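Local coordinates for putative uncharacterized protein PH0594 (Pyrococcus horikoshii, PDB 4HXF) that is probably a serine peptidase of the prolyl oligopeptidase family, an acylaminoacyl peptidase that self-compartmentalises as a hexamer, at residues A[116-120]-A[154-160]; A[135-139]-A[190-196]; A[378-383]-A[407-412]. All coordinates share one frame; numbering follows the deposited sequence. Where two conformers were deposited one is given.

Contact 1: A[116-120]-A[154-160]; sequences RRLLA and FWVIDTE
Strands 117-120 and 154-158 run antiparallel, their short axes 157° apart, with Leu118-Ile157 and Ala120-Trp155 as hydrogen-bonded pairs and Arg117-Asp158 and Leu119-Val156 as non-hydrogen-bonded ones. They are the two middle strands of a four-stranded blade of the beta-propeller. The regular antiparallel pairing ends at Arg117, and Arg116 O then takes two donors from one residue: Thr159 OG1 at 2.7 Å, in the carbonyl plane on a lone pair, and Thr159 N at 3.0 Å. The same threonine lays CG2 against CD1 of Leu118 (3.6 Å), while further along that face CB of Ala120 meets CD1 of Ile157 at 3.8 Å. On the reverse face CD of Arg117 rests on CG1 of Val156, and its guanidinium goes on to Asp114 and Asp181.

Arg116 carries the polar end. With CG anti to its N and the chain extended, it grips Asp158 side-on in a salt bridge: NE reaches OD1 at 2.8 Å, NH2 reaches OD2 at 2.9 Å, and both oxygens lie near the guanidinium plane, although the carboxylate is turned 45° from it. OD1 also accepts Glu160 N (2.9 Å) from the opposite face of the carboxylate, an Asx turn. The Glu160 carboxylate stacks over one guanidinium face, planes 13° apart, a long ion pair without a hydrogen bond. The Asp158 grip probably fixes the guanidinium's rotation, while Arg55 of a second subunit, paired with Glu160 OE1, would offset the second carboxylate; Asp337 O of that subunit accepts from Arg116 NH2.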
loop_
_atom_site.group_PDB
_atom_site.type_symbol
_atom_site.label_atom_id
_atom_site.label_comp_id
_atom_site.label_asym_id
_atom_site.label_seq_id
_atom_site.Cartn_x
_atom_site.Cartn_y
_atom_site.Cartn_z
ATOM N N ARG A 116 8.700 17.691 37.196
ATOM C CA ARG A 116 8.167 18.461 36.020
ATOM C C ARG A 116 9.089 18.372 34.843
ATOM O O ARG A 116 8.670 18.050 33.734
ATOM C CB ARG A 116 7.913 19.900 36.411
ATOM C CG ARG A 116 7.402 20.684 35.211
ATOM C CD ARG A 116 6.854 22.027 35.586
ATOM N NE ARG A 116 6.393 22.697 34.314
ATOM C CZ ARG A 116 5.752 23.844 34.232
ATOM N NH1 ARG A 116 5.427 24.504 35.306
ATOM N NH2 ARG A 116 5.431 24.379 33.037
ATOM N N ARG A 117 10.398 18.590 35.017
ATOM C CA ARG A 117 11.328 18.529 33.965
ATOM C C ARG A 117 12.063 17.191 33.862
ATOM O O ARG A 117 12.305 16.532 34.890
ATOM C CB ARG A 117 12.386 19.658 34.099
ATOM C CG ARG A 117 11.863 21.068 33.896
ATOM C CD ARG A 117 12.940 22.081 34.293
ATOM N NE ARG A 117 13.103 22.074 35.731
ATOM C CZ ARG A 117 14.116 22.657 36.394
ATOM N NH1 ARG A 117 15.053 23.298 35.744
ATOM N NH2 ARG A 117 14.135 22.709 37.703
ATOM N N LEU A 118 12.312 16.797 32.628
ATOM C CA LEU A 118 13.161 15.632 32.310
ATOM C C LEU A 118 14.469 16.182 31.748
ATOM O O LEU A 118 14.505 17.203 31.067
ATOM C CB LEU A 118 12.532 14.725 31.254
ATOM C CG LEU A 118 11.333 14.005 31.722
ATOM C CD1 LEU A 118 10.690 13.224 30.536
ATOM C CD2 LEU A 118 11.732 12.899 32.782
ATOM N N LEU A 119 15.589 15.534 32.061
ATOM C CA LEU A 119 16.784 15.662 31.248
ATOM C C LEU A 119 16.879 14.522 30.308
ATOM O O LEU A 119 16.873 13.363 30.764
ATOM C CB LEU A 119 18.022 15.688 32.139
ATOM C CG LEU A 119 19.421 15.675 31.455
ATOM C CD1 LEU A 119 19.586 16.899 30.523
ATOM C CD2 LEU A 119 20.588 15.477 32.453
ATOM N N ALA A 120 16.975 14.771 29.009
ATOM C CA ALA A 120 17.200 13.712 28.001
ATOM C C ALA A 120 18.577 13.926 27.431
ATOM O O ALA A 120 18.949 15.038 26.996
ATOM C CB ALA A 120 16.152 13.783 26.917
ATOM N N PHE A 154 21.946 17.391 24.786
ATOM C CA PHE A 154 21.346 17.464 26.079
ATOM C C PHE A 154 20.109 18.347 25.992
ATOM O O PHE A 154 20.202 19.469 25.411
ATOM C CB PHE A 154 22.268 18.089 27.119
ATOM C CG PHE A 154 23.533 17.279 27.381
ATOM C CD1 PHE A 154 24.612 17.334 26.496
ATOM C CD2 PHE A 154 23.591 16.457 28.446
ATOM C CE1 PHE A 154 25.736 16.575 26.737
ATOM C CE2 PHE A 154 24.749 15.698 28.687
ATOM C CZ PHE A 154 25.789 15.740 27.794
ATOM N N TRP A 155 18.952 17.791 26.392
ATOM C CA TRP A 155 17.711 18.535 26.319
ATOM C C TRP A 155 17.067 18.583 27.672
ATOM O O TRP A 155 16.845 17.534 28.289
ATOM C CB TRP A 155 16.714 17.851 25.379
ATOM C CG TRP A 155 17.101 17.699 23.910
ATOM C CD1 TRP A 155 18.012 18.372 23.195
ATOM C CD2 TRP A 155 16.377 16.899 22.900
ATOM N NE1 TRP A 155 18.042 17.932 21.882
ATOM C CE2 TRP A 155 17.080 17.091 21.644
ATOM C CE3 TRP A 155 15.278 16.034 22.927
ATOM C CZ2 TRP A 155 16.699 16.403 20.446
ATOM C CZ3 TRP A 155 14.907 15.359 21.726
ATOM C CH2 TRP A 155 15.603 15.552 20.523
ATOM N N VAL A 156 16.641 19.732 28.117
ATOM C CA VAL A 156 15.761 19.821 29.288
ATOM C C VAL A 156 14.330 19.980 28.742
ATOM O O VAL A 156 13.999 20.914 27.987
ATOM C CB VAL A 156 16.087 20.999 30.132
ATOM C CG1 VAL A 156 15.120 21.129 31.306
ATOM C CG2 VAL A 156 17.606 20.929 30.592
ATOM N N ILE A 157 13.483 19.046 29.133
ATOM C CA ILE A 157 12.105 18.946 28.656
ATOM C C ILE A 157 11.131 19.256 29.756
ATOM O O ILE A 157 11.138 18.652 30.849
ATOM C CB ILE A 157 11.806 17.543 28.088
ATOM C CG1 ILE A 157 12.763 17.138 26.961
ATOM C CG2 ILE A 157 10.345 17.403 27.535
ATOM C CD1 ILE A 157 12.828 15.635 26.786
ATOM N N ASP A 158 10.238 20.219 29.501
ATOM C CA ASP A 158 9.107 20.497 30.359
ATOM C C ASP A 158 7.995 19.506 30.013
ATOM O O ASP A 158 7.478 19.546 28.893
ATOM C CB ASP A 158 8.594 21.907 30.217
ATOM C CG ASP A 158 7.330 22.119 30.963
ATOM O OD1 ASP A 158 7.057 21.344 31.946
ATOM O OD2 ASP A 158 6.564 23.093 30.672
ATOM N N THR A 159 7.697 18.581 30.961
ATOM C CA THR A 159 6.650 17.567 30.639
ATOM C C THR A 159 5.208 18.164 30.690
ATOM O O THR A 159 4.289 17.513 30.134
ATOM C CB THR A 159 6.731 16.308 31.536
ATOM O OG1 THR A 159 6.481 16.728 32.867
ATOM C CG2 THR A 159 8.055 15.546 31.403
ATOM N N GLU A 160 5.030 19.344 31.265
ATOM C CA GLU A 160 3.682 19.952 31.366
ATOM C C GLU A 160 3.387 20.598 29.961
ATOM O O GLU A 160 2.497 20.153 29.264
ATOM C CB GLU A 160 3.614 20.985 32.500
ATOM C CG GLU A 160 3.582 20.321 33.838
ATOM C CD GLU A 160 3.119 21.243 34.933
ATOM O OE1 GLU A 160 2.350 22.200 34.707
ATOM O OE2 GLU A 160 3.589 21.010 36.050
#

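Contact 2: A[135-139]-A[190-196]; sequences DDVPA and RDVIPRY
Val137 and Tyr196 make the compact half of this meeting between two irregular loops. The Tyr196 hydroxyl donates to Val137 O at 2.8 Å, in the carbonyl plane, and the acceptor lies at the edge of the phenol ring. Next to this bond, CD of Pro138, which follows a cis peptide, comes within 3.6 Å of Tyr196 CE1, while Pro194 CB sits over one face of the same ring, towards its rim. Val137 places CG2 between its own backbone N and carbonyl carbon (chi1 of CG1 -70°), and from there the methyl packs on Ile193 CB at 3.6 Å and Pro194 CD at 3.7 Å, the valine and isoleucine side chains crossing at about a right angle.

The other half is polar and more accessible, for Arg190 is exposed. Its chain bends at chi3 (-65°) to present the guanidinium to Asp136 in an end-on, two-nitrogen salt bridge: NH1 meets OD1 at 3.0 Å and NH2 meets OD2 at 2.8 Å, each on the syn side, with the two planes 40° apart. An alanine in place of Asp136 would remove both acceptors and is likely to leave the Arg190 guanidinium without its mate here and able to turn.

Segment 135-139 follows strand 131-134, in the excursion between blade strands 117-124 and 151-158; segment 190-196 links blade strands 182-188 and 200-206. Helix 504-511 of the hydrolase domain packs against the apolar part, Leu505 touching Val137 and Ile193 and Trp506 touching Tyr196; Phe173 meets the tyrosine edge-to-face, and Tyr558 of a third subunit bonds to Asp136 O.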
loop_
_atom_site.group_PDB
_atom_site.type_symbol
_atom_site.label_atom_id
_atom_site.label_comp_id
_atom_site.label_asym_id
_atom_site.label_seq_id
_atom_site.Cartn_x
_atom_site.Cartn_y
_atom_site.Cartn_z
ATOM N N ASP A 135 36.289 12.902 11.059
ATOM C CA ASP A 135 37.504 13.671 11.279
ATOM C C ASP A 135 37.947 13.622 12.762
ATOM O O ASP A 135 38.933 14.300 13.125
ATOM C CB ASP A 135 37.324 15.155 10.874
ATOM C CG ASP A 135 36.359 15.907 11.804
ATOM O OD1 ASP A 135 35.818 15.340 12.745
ATOM O OD2 ASP A 135 36.148 17.112 11.565
ATOM N N ASP A 136 37.307 12.756 13.535
ATOM C CA ASP A 136 37.694 12.472 14.954
ATOM C C ASP A 136 37.992 10.961 15.110
ATOM O O ASP A 136 38.149 10.253 14.072
ATOM C CB ASP A 136 36.649 13.022 15.899
ATOM C CG ASP A 136 37.208 13.179 17.335
ATOM O OD1 ASP A 136 38.343 12.874 17.637
ATOM O OD2 ASP A 136 36.472 13.793 18.015
ATOM N N VAL A 137 38.062 10.419 16.355
ATOM C CA VAL A 137 38.344 8.998 16.518
ATOM C C VAL A 137 37.471 8.553 17.656
ATOM O O VAL A 137 37.126 9.353 18.517
ATOM C CB VAL A 137 39.832 8.595 16.832
ATOM C CG1 VAL A 137 40.709 8.816 15.649
ATOM C CG2 VAL A 137 40.324 9.288 18.100
ATOM N N PRO A 138 37.069 7.295 17.656
ATOM C CA PRO A 138 37.215 6.341 16.576
ATOM C C PRO A 138 36.115 6.591 15.558
ATOM O O PRO A 138 35.220 7.463 15.773
ATOM C CB PRO A 138 37.041 5.024 17.346
ATOM C CG PRO A 138 35.981 5.276 18.305
ATOM C CD PRO A 138 36.275 6.716 18.766
ATOM N N ALA A 139 36.113 5.902 14.416
ATOM C CA ALA A 139 35.070 6.092 13.421
ATOM C C ALA A 139 33.785 5.348 13.661
ATOM O O ALA A 139 32.752 5.581 13.040
ATOM C CB ALA A 139 35.639 5.664 12.058
ATOM N N ARG A 190 40.251 15.675 26.073
ATOM C CA ARG A 190 40.945 15.552 24.777
ATOM C C ARG A 190 42.438 15.866 24.889
ATOM O O ARG A 190 42.802 16.998 25.258
ATOM C CB ARG A 190 40.319 16.414 23.699
ATOM C CG ARG A 190 40.918 16.094 22.308
ATOM C CD ARG A 190 40.285 17.004 21.198
ATOM N NE ARG A 190 38.844 16.758 20.988
ATOM C CZ ARG A 190 38.382 15.793 20.174
ATOM N NH1 ARG A 190 39.212 15.051 19.541
ATOM N NH2 ARG A 190 37.091 15.565 20.101
ATOM N N ASP A 191 43.295 14.911 24.554
ATOM C CA ASP A 191 44.751 15.166 24.331
ATOM C C ASP A 191 45.026 15.031 22.823
ATOM O O ASP A 191 44.436 15.800 22.083
ATOM C CB ASP A 191 45.596 14.230 25.146
ATOM C CG ASP A 191 45.426 14.519 26.723
ATOM O OD1 ASP A 191 45.423 15.634 27.091
ATOM O OD2 ASP A 191 45.404 13.581 27.408
ATOM N N VAL A 192 45.834 14.077 22.357
ATOM C CA VAL A 192 46.029 13.941 20.833
ATOM C C VAL A 192 44.696 13.364 20.264
ATOM O O VAL A 192 44.226 13.838 19.261
ATOM C CB VAL A 192 47.188 13.050 20.551
ATOM C CG1 VAL A 192 47.292 12.734 19.045
ATOM C CG2 VAL A 192 48.493 13.765 20.996
ATOM N N ILE A 193 44.071 12.485 21.050
ATOM C CA ILE A 193 42.772 11.967 20.825
ATOM C C ILE A 193 41.972 12.077 22.102
ATOM O O ILE A 193 42.522 12.313 23.200
ATOM C CB ILE A 193 42.808 10.528 20.325
ATOM C CG1 ILE A 193 43.394 9.519 21.294
ATOM C CG2 ILE A 193 43.682 10.514 19.001
ATOM C CD1 ILE A 193 43.145 8.004 20.941
ATOM N N PRO A 194 40.655 11.865 22.043
ATOM C CA PRO A 194 39.893 11.776 23.309
ATOM C C PRO A 194 40.318 10.596 24.156
ATOM O O PRO A 194 40.558 9.509 23.648
ATOM C CB PRO A 194 38.408 11.658 22.853
ATOM C CG PRO A 194 38.424 12.106 21.440
ATOM C CD PRO A 194 39.780 11.709 20.879
ATOM N N ARG A 195 40.415 10.829 25.457
ATOM C CA ARG A 195 40.878 9.802 26.413
ATOM C C ARG A 195 39.741 8.952 26.981
ATOM O O ARG A 195 39.427 8.901 28.211
ATOM C CB ARG A 195 41.710 10.476 27.484
ATOM C CG ARG A 195 42.762 11.399 27.017
ATOM C CD ARG A 195 43.867 10.701 26.209
ATOM N NE ARG A 195 44.543 9.574 26.843
ATOM C CZ ARG A 195 45.599 9.728 27.653
ATOM N NH1 ARG A 195 46.024 10.929 27.989
ATOM N NH2 ARG A 195 46.181 8.647 28.146
ATOM N N TYR A 196 39.045 8.277 26.070
ATOM C CA TYR A 196 37.875 7.516 26.401
ATOM C C TYR A 196 38.140 6.491 27.447
ATOM O O TYR A 196 39.170 5.884 27.385
ATOM C CB TYR A 196 37.415 6.770 25.180
ATOM C CG TYR A 196 36.974 7.618 24.014
ATOM C CD1 TYR A 196 37.694 7.625 22.829
ATOM C CD2 TYR A 196 35.900 8.442 24.140
ATOM C CE1 TYR A 196 37.230 8.377 21.757
ATOM C CE2 TYR A 196 35.446 9.242 23.069
ATOM C CZ TYR A 196 36.113 9.151 21.846
ATOM O OH TYR A 196 35.637 9.970 20.822
HETATM O O HOH W 1 35.389 13.300 20.259
#

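Contact 3: A[378-383]-A[407-412]; sequences APVIVF and GYYIVY
Tyr409, Ile381 and Val411 bury the largest areas in this parallel strand pair, whose short axes approach to 4.7 Å at 28°. The backbone frames all three: Tyr409 N donates to Pro379 O, Ile381 N to Tyr409 O at 2.8 Å in a nearly straight bond, Val411 N to Ile381 O, and Phe383 N to Val411 O.

Tyr409 shares a sheet face with Val380. Its CB lies 3.9 Å from Val380 CG2, its CD1 3.8 Å from Ala378 CB, and Pro379 O sits at the ring edge; the hydroxyl bonds to Glu452. Val411 occupies that face too. Its CG1 stands between backbone N and carbonyl carbon (chi1 62°), a torsion that brings the methyl 3.4 Å from Val382 CG2, tighter than ordinary van der Waals contact, and 3.8 Å from Val380 CG1. The two side chains of the tight pair lie alongside, pointing the same way.

Ile381 works on the opposite face. Its CD1 stands over the Tyr408 ring, 4.0 Å from the centroid and 26° off the normal, a CH-pi contact, while Pro379 CG approaches CD2 of that ring at 3.6 Å. Farther on, Phe383 CD2 touches Ile410 CG2, their side chains crossing obliquely.

Both strands belong to the eight-stranded sheet of the alpha/beta-hydrolase fold and are joined through helix 398-405 as a beta-alpha-beta crossover; Gly407, with positive phi, closes that helix in a Schellman motif. Strand 460-465 lies beyond 378-384 and strand 361-368 beyond 409-413. Helix 586-605 packs on Ile381 and Tyr408 through Phe600, and Met400 of helix 398-405 on Phe383 and Ile410.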
loop_
_atom_site.group_PDB
_atom_site.type_symbol
_atom_site.label_atom_id
_atom_site.label_comp_id
_atom_site.label_asym_id
_atom_site.label_seq_id
_atom_site.Cartn_x
_atom_site.Cartn_y
_atom_site.Cartn_z
ATOM N N ALA A 378 32.188 -38.914 29.931
ATOM C CA ALA A 378 31.457 -37.903 29.215
ATOM C C ALA A 378 32.446 -36.898 28.664
ATOM O O ALA A 378 33.443 -36.582 29.315
ATOM C CB ALA A 378 30.398 -37.159 30.097
ATOM N N PRO A 379 32.108 -36.327 27.484
ATOM C CA PRO A 379 32.936 -35.266 26.922
ATOM C C PRO A 379 32.868 -33.980 27.778
ATOM O O PRO A 379 31.946 -33.815 28.614
ATOM C CB PRO A 379 32.391 -35.065 25.503
ATOM C CG PRO A 379 30.918 -35.425 25.674
ATOM C CD PRO A 379 30.863 -36.502 26.724
ATOM N N VAL A 380 33.785 -33.059 27.487
ATOM C CA VAL A 380 34.004 -31.861 28.315
ATOM C C VAL A 380 34.038 -30.650 27.407
ATOM O O VAL A 380 34.798 -30.645 26.498
ATOM C CB VAL A 380 35.339 -31.985 29.122
ATOM C CG1 VAL A 380 35.554 -30.772 30.039
ATOM C CG2 VAL A 380 35.367 -33.345 29.929
ATOM N N ILE A 381 33.320 -29.585 27.771
ATOM C CA ILE A 381 33.484 -28.288 27.142
ATOM C C ILE A 381 34.077 -27.288 28.148
ATOM O O ILE A 381 33.439 -27.049 29.242
ATOM C CB ILE A 381 32.177 -27.681 26.650
ATOM C CG1 ILE A 381 31.541 -28.661 25.616
ATOM C CG2 ILE A 381 32.448 -26.359 25.904
ATOM C CD1 ILE A 381 30.097 -28.325 25.169
ATOM N N VAL A 382 35.223 -26.732 27.775
ATOM C CA VAL A 382 35.859 -25.661 28.537
ATOM C C VAL A 382 35.328 -24.333 28.019
ATOM O O VAL A 382 35.470 -24.050 26.801
ATOM C CB VAL A 382 37.362 -25.710 28.438
ATOM C CG1 VAL A 382 38.016 -24.563 29.279
ATOM C CG2 VAL A 382 37.877 -27.079 28.965
ATOM N N PHE A 383 34.738 -23.509 28.917
ATOM C CA PHE A 383 34.331 -22.192 28.538
ATOM C C PHE A 383 35.321 -21.135 29.086
ATOM O O PHE A 383 35.754 -21.266 30.225
ATOM C CB PHE A 383 32.961 -21.822 29.110
ATOM C CG PHE A 383 31.792 -22.434 28.364
ATOM C CD1 PHE A 383 30.954 -21.608 27.599
ATOM C CD2 PHE A 383 31.502 -23.784 28.473
ATOM C CE1 PHE A 383 29.860 -22.172 26.972
ATOM C CE2 PHE A 383 30.380 -24.372 27.852
ATOM C CZ PHE A 383 29.594 -23.536 27.086
ATOM N N GLY A 407 24.684 -33.860 27.906
ATOM C CA GLY A 407 25.573 -34.948 28.310
ATOM C C GLY A 407 27.040 -34.495 28.365
ATOM O O GLY A 407 27.945 -35.347 28.385
ATOM N N TYR A 408 27.271 -33.185 28.463
ATOM C CA TYR A 408 28.650 -32.664 28.576
ATOM C C TYR A 408 29.001 -32.151 29.974
ATOM O O TYR A 408 28.183 -31.506 30.614
ATOM C CB TYR A 408 28.962 -31.520 27.592
ATOM C CG TYR A 408 28.768 -31.763 26.111
ATOM C CD1 TYR A 408 27.501 -31.831 25.521
ATOM C CD2 TYR A 408 29.871 -31.996 25.291
ATOM C CE1 TYR A 408 27.312 -32.123 24.183
ATOM C CE2 TYR A 408 29.666 -32.286 23.929
ATOM C CZ TYR A 408 28.445 -32.304 23.396
ATOM O OH TYR A 408 28.280 -32.559 22.061
ATOM N N TYR A 409 30.195 -32.488 30.420
ATOM C CA TYR A 409 30.818 -31.704 31.488
ATOM C C TYR A 409 31.037 -30.292 30.971
ATOM O O TYR A 409 31.427 -30.088 29.824
ATOM C CB TYR A 409 32.182 -32.255 31.894
ATOM C CG TYR A 409 32.129 -33.410 32.889
ATOM C CD1 TYR A 409 32.143 -34.724 32.428
ATOM C CD2 TYR A 409 32.101 -33.174 34.263
ATOM C CE1 TYR A 409 32.212 -35.793 33.324
ATOM C CE2 TYR A 409 32.131 -34.222 35.158
ATOM C CZ TYR A 409 32.185 -35.530 34.669
ATOM O OH TYR A 409 32.236 -36.529 35.665
ATOM N N ILE A 410 30.895 -29.334 31.855
ATOM C CA ILE A 410 31.182 -27.923 31.590
ATOM C C ILE A 410 32.227 -27.515 32.650
ATOM O O ILE A 410 32.070 -27.818 33.862
ATOM C CB ILE A 410 29.921 -27.069 31.836
ATOM C CG1 ILE A 410 28.682 -27.667 31.121
ATOM C CG2 ILE A 410 30.140 -25.612 31.488
ATOM C CD1 ILE A 410 28.823 -27.798 29.583
ATOM N N VAL A 411 33.300 -26.894 32.164
ATOM C CA VAL A 411 34.357 -26.451 33.088
ATOM C C VAL A 411 34.751 -25.036 32.745
ATOM O O VAL A 411 34.884 -24.659 31.604
ATOM C CB VAL A 411 35.562 -27.402 33.135
ATOM C CG1 VAL A 411 36.280 -27.562 31.882
ATOM C CG2 VAL A 411 36.577 -26.949 34.262
ATOM N N TYR A 412 34.984 -24.235 33.758
ATOM C CA TYR A 412 35.311 -22.820 33.540
ATOM C C TYR A 412 35.997 -22.199 34.807
ATOM O O TYR A 412 35.713 -22.622 35.947
ATOM C CB TYR A 412 34.058 -22.040 33.183
ATOM C CG TYR A 412 32.866 -22.034 34.147
ATOM C CD1 TYR A 412 31.855 -22.975 34.081
ATOM C CD2 TYR A 412 32.777 -21.097 35.132
ATOM C CE1 TYR A 412 30.831 -22.926 34.982
ATOM C CE2 TYR A 412 31.661 -21.033 36.009
ATOM C CZ TYR A 412 30.695 -21.974 35.861
ATOM O OH TYR A 412 29.644 -21.859 36.769
#

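How the contacts relate
The three contacts sample both domains. Contact 1 lies in a propeller blade; contact 2 joins loops that project from the propeller side and meet helix 504-511 of the hydrolase domain. The two cross along the chain, in the order 116-120, 135-139, 154-160, 190-196, since the 135-139 loop lies between the strands paired in contact 1. Their centres are about 30 Å apart, their nearest atoms about 13 Å. Contact 3 follows both in sequence, in the hydrolase sheet, its centre about 52 Å from that of contact 1 and 43 Å from that of contact 2, across the chain's centre. Contacts 1 and 2 touch different neighbouring subunits, in keeping with a self-compartmentalising hexamer; contact 3 touches none.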